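Local coordinates for protein putative Nitroreductase (Desulfovibrio desulfuricans subsp. desulfuricans str. G20, PDB 3E39) that binds flavin mononucleotide and, as a member of the nitroreductase family, probably works as an FMN-dependent oxidoreductase, at residues C50-I55 against I82-D87. Sequence-based numbering, arbitrary orientation.
Sequences CRFLVI and ILVFLD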
loop_
_atom_site.group_PDB
_atom_site.type_symbol
_atom_site.label_atom_id
_atom_site.label_comp_id
_atom_site.label_asym_id
_atom_site.label_seq_id
_atom_site.Cartn_x
_atom_site.Cartn_y
_atom_site.Cartn_z
ATOM N N CYS A 50 1.638 -1.918 -12.600
ATOM C CA CYS A 50 0.207 -2.105 -12.412
ATOM C C CYS A 50 -0.618 -1.740 -13.640
ATOM O O CYS A 50 -0.353 -0.742 -14.339
ATOM C CB CYS A 50 -0.322 -1.360 -11.181
ATOM S SG CYS A 50 0.398 -1.930 -9.638
ATOM N N ARG A 51 -1.676 -2.530 -13.838
ATOM C CA ARG A 51 -2.619 -2.352 -14.942
ATOM C C ARG A 51 -4.028 -2.444 -14.329
ATOM O O ARG A 51 -4.228 -3.131 -13.323
ATOM C CB ARG A 51 -2.414 -3.422 -16.000
ATOM C CG ARG A 51 -1.051 -3.411 -16.663
ATOM C CD ARG A 51 -0.786 -2.143 -17.499
ATOM N NE ARG A 51 0.558 -2.266 -18.095
ATOM C CZ ARG A 51 1.697 -1.897 -17.508
ATOM N NH1 ARG A 51 1.695 -1.269 -16.349
ATOM N NH2 ARG A 51 2.866 -2.102 -18.136
ATOM N N PHE A 52 -4.988 -1.784 -14.962
ATOM C CA PHE A 52 -6.328 -1.644 -14.388
ATOM C C PHE A 52 -7.408 -1.903 -15.405
ATOM O O PHE A 52 -7.244 -1.607 -16.605
ATOM C CB PHE A 52 -6.491 -0.229 -13.831
ATOM C CG PHE A 52 -5.338 0.193 -12.952
ATOM C CD1 PHE A 52 -5.331 -0.091 -11.607
ATOM C CD2 PHE A 52 -4.203 0.795 -13.504
ATOM C CE1 PHE A 52 -4.264 0.284 -10.806
ATOM C CE2 PHE A 52 -3.122 1.152 -12.688
ATOM C CZ PHE A 52 -3.175 0.904 -11.340
ATOM N N LEU A 53 -8.516 -2.460 -14.925
ATOM C CA LEU A 53 -9.681 -2.687 -15.765
ATOM C C LEU A 53 -10.917 -2.296 -14.979
ATOM O O LEU A 53 -11.189 -2.855 -13.917
ATOM C CB LEU A 53 -9.754 -4.140 -16.201
ATOM C CG LEU A 53 -10.943 -4.501 -17.102
ATOM C CD1 LEU A 53 -11.084 -3.612 -18.346
ATOM C CD2 LEU A 53 -10.829 -5.969 -17.440
ATOM N N VAL A 54 -11.670 -1.344 -15.513
ATOM C CA VAL A 54 -12.897 -0.873 -14.867
ATOM C C VAL A 54 -14.090 -1.665 -15.344
ATOM O O VAL A 54 -14.282 -1.828 -16.566
ATOM C CB VAL A 54 -13.118 0.649 -15.164
ATOM C CG1 VAL A 54 -14.443 1.160 -14.561
ATOM C CG2 VAL A 54 -11.909 1.493 -14.668
ATOM N N ILE A 55 -14.911 -2.130 -14.377
ATOM C CA ILE A 55 -16.126 -2.888 -14.686
ATOM C C ILE A 55 -17.276 -2.269 -13.914
ATOM O O ILE A 55 -17.347 -2.410 -12.685
ATOM C CB ILE A 55 -16.025 -4.387 -14.292
ATOM C CG1 ILE A 55 -14.839 -5.069 -14.999
ATOM C CG2 ILE A 55 -17.325 -5.127 -14.632
ATOM C CD1 ILE A 55 -14.960 -5.194 -16.478
ATOM N N ILE A 82 -12.906 -2.046 -9.806
ATOM C CA ILE A 82 -11.640 -1.809 -10.479
ATOM C C ILE A 82 -10.780 -3.073 -10.273
ATOM O O ILE A 82 -10.442 -3.449 -9.143
ATOM C CB ILE A 82 -10.895 -0.528 -9.973
ATOM C CG1 ILE A 82 -11.706 0.744 -10.268
ATOM C CG2 ILE A 82 -9.474 -0.398 -10.646
ATOM C CD1 ILE A 82 -11.145 2.000 -9.586
ATOM N N LEU A 83 -10.491 -3.763 -11.365
ATOM C CA LEU A 83 -9.596 -4.900 -11.321
ATOM C C LEU A 83 -8.152 -4.413 -11.442
ATOM O O LEU A 83 -7.835 -3.578 -12.305
ATOM C CB LEU A 83 -9.939 -5.925 -12.396
ATOM C CG LEU A 83 -11.380 -6.419 -12.426
ATOM C CD1 LEU A 83 -11.571 -7.455 -13.558
ATOM C CD2 LEU A 83 -11.777 -6.998 -11.099
ATOM N N VAL A 84 -7.299 -4.907 -10.546
ATOM C CA VAL A 84 -5.894 -4.543 -10.512
ATOM C C VAL A 84 -5.023 -5.740 -10.893
ATOM O O VAL A 84 -5.195 -6.841 -10.366
ATOM C CB VAL A 84 -5.521 -4.073 -9.101
ATOM C CG1 VAL A 84 -4.086 -3.510 -9.061
ATOM C CG2 VAL A 84 -6.560 -3.043 -8.615
ATOM N N PHE A 85 -4.052 -5.497 -11.775
ATOM C CA PHE A 85 -3.158 -6.535 -12.254
ATOM C C PHE A 85 -1.718 -6.031 -12.272
ATOM O O PHE A 85 -1.438 -4.825 -12.185
ATOM C CB PHE A 85 -3.454 -6.920 -13.720
ATOM C CG PHE A 85 -4.881 -7.259 -13.993
ATOM C CD1 PHE A 85 -5.799 -6.248 -14.241
ATOM C CD2 PHE A 85 -5.309 -8.580 -14.030
ATOM C CE1 PHE A 85 -7.116 -6.539 -14.473
ATOM C CE2 PHE A 85 -6.636 -8.872 -14.274
ATOM C CZ PHE A 85 -7.535 -7.861 -14.496
ATOM N N LEU A 86 -0.792 -6.973 -12.314
ATOM C CA LEU A 86 0.580 -6.652 -12.652
ATOM C C LEU A 86 0.805 -7.180 -14.066
ATOM O O LEU A 86 0.374 -8.288 -14.426
ATOM C CB LEU A 86 1.611 -7.296 -11.731
ATOM C CG LEU A 86 1.639 -6.816 -10.289
ATOM C CD1 LEU A 86 2.447 -7.718 -9.424
ATOM C CD2 LEU A 86 2.175 -5.390 -10.251
ATOM N N ASP A 87 1.460 -6.358 -14.866
ATOM C CA ASP A 87 1.903 -6.751 -16.203
ATOM C C ASP A 87 3.162 -7.584 -15.992
ATOM O O ASP A 87 4.191 -7.096 -15.519
ATOM C CB ASP A 87 2.183 -5.512 -17.034
ATOM C CG ASP A 87 2.700 -5.833 -18.438
ATOM O OD1 ASP A 87 3.291 -6.897 -18.664
ATOM O OD2 ASP A 87 2.565 -4.977 -19.309
#
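Arg-51 and Phe-85 face each other as a hydrogen-bonded antiparallel pair, and so do Leu-53 and Leu-83; each pair is joined by two backbone N-H···O=C bonds, those of the first both 2.8 Å long (Arg-51 N to Phe-85 O, Phe-85 N to Arg-51 O). The face carrying these four side chains ends in a salt bridge. Arg-51 bends at chi2 (-65°), which folds its guanidinium back toward Cys-50: NH1 donates in the guanidinium plane to Cys-50 O at 2.9 Å and also to Gln-48 O, bonds that would fix the group's rotation. NH2 then reaches Asp-87 OD2 at 3.1 Å, a weak, strongly bent bond, the guanidinium and carboxylate planes standing 79° apart, while Asp-87 CB lies over one guanidinium face. Asp-87 is held more firmly through OD1, by Glu-89 N and a salt bridge to Arg-142. The Phe-85 ring runs beside its own strand toward Leu-53, whose CB meets CE1 at the ring edge, 4.0 Å away; Ile-55 CG1 touches Leu-83 CD1 further along.

On the other face Phe-52 and Val-84 lie side by side and point the same way. With CG anti to its carbonyl carbon (chi1 -49°), Phe-52 brings CE1 to 4.2 Å from Val-84 CG1, and CD1 approaches Ile-82 CG2. Cys-50 SG meets Leu-86 CD2 at 3.9 Å. The Cys-50 side chain is about 9 Å from the bound FMN, so the pair is near the flavin site without lining it.

In the central antiparallel sheet of the nitroreductase fold, 50-56 is an edge strand within this chain, and 80-87 bonds on its far side to strand 143-152. Met-108 of helix 94-114 packs on Phe-52 and Val-84, whereas Leu-65 of helix 61-66 and Phe-145 cover the Leu-83 face. The second subunit adds backbone bonds to Phe-52 and lays its Leu-170 against Phe-85.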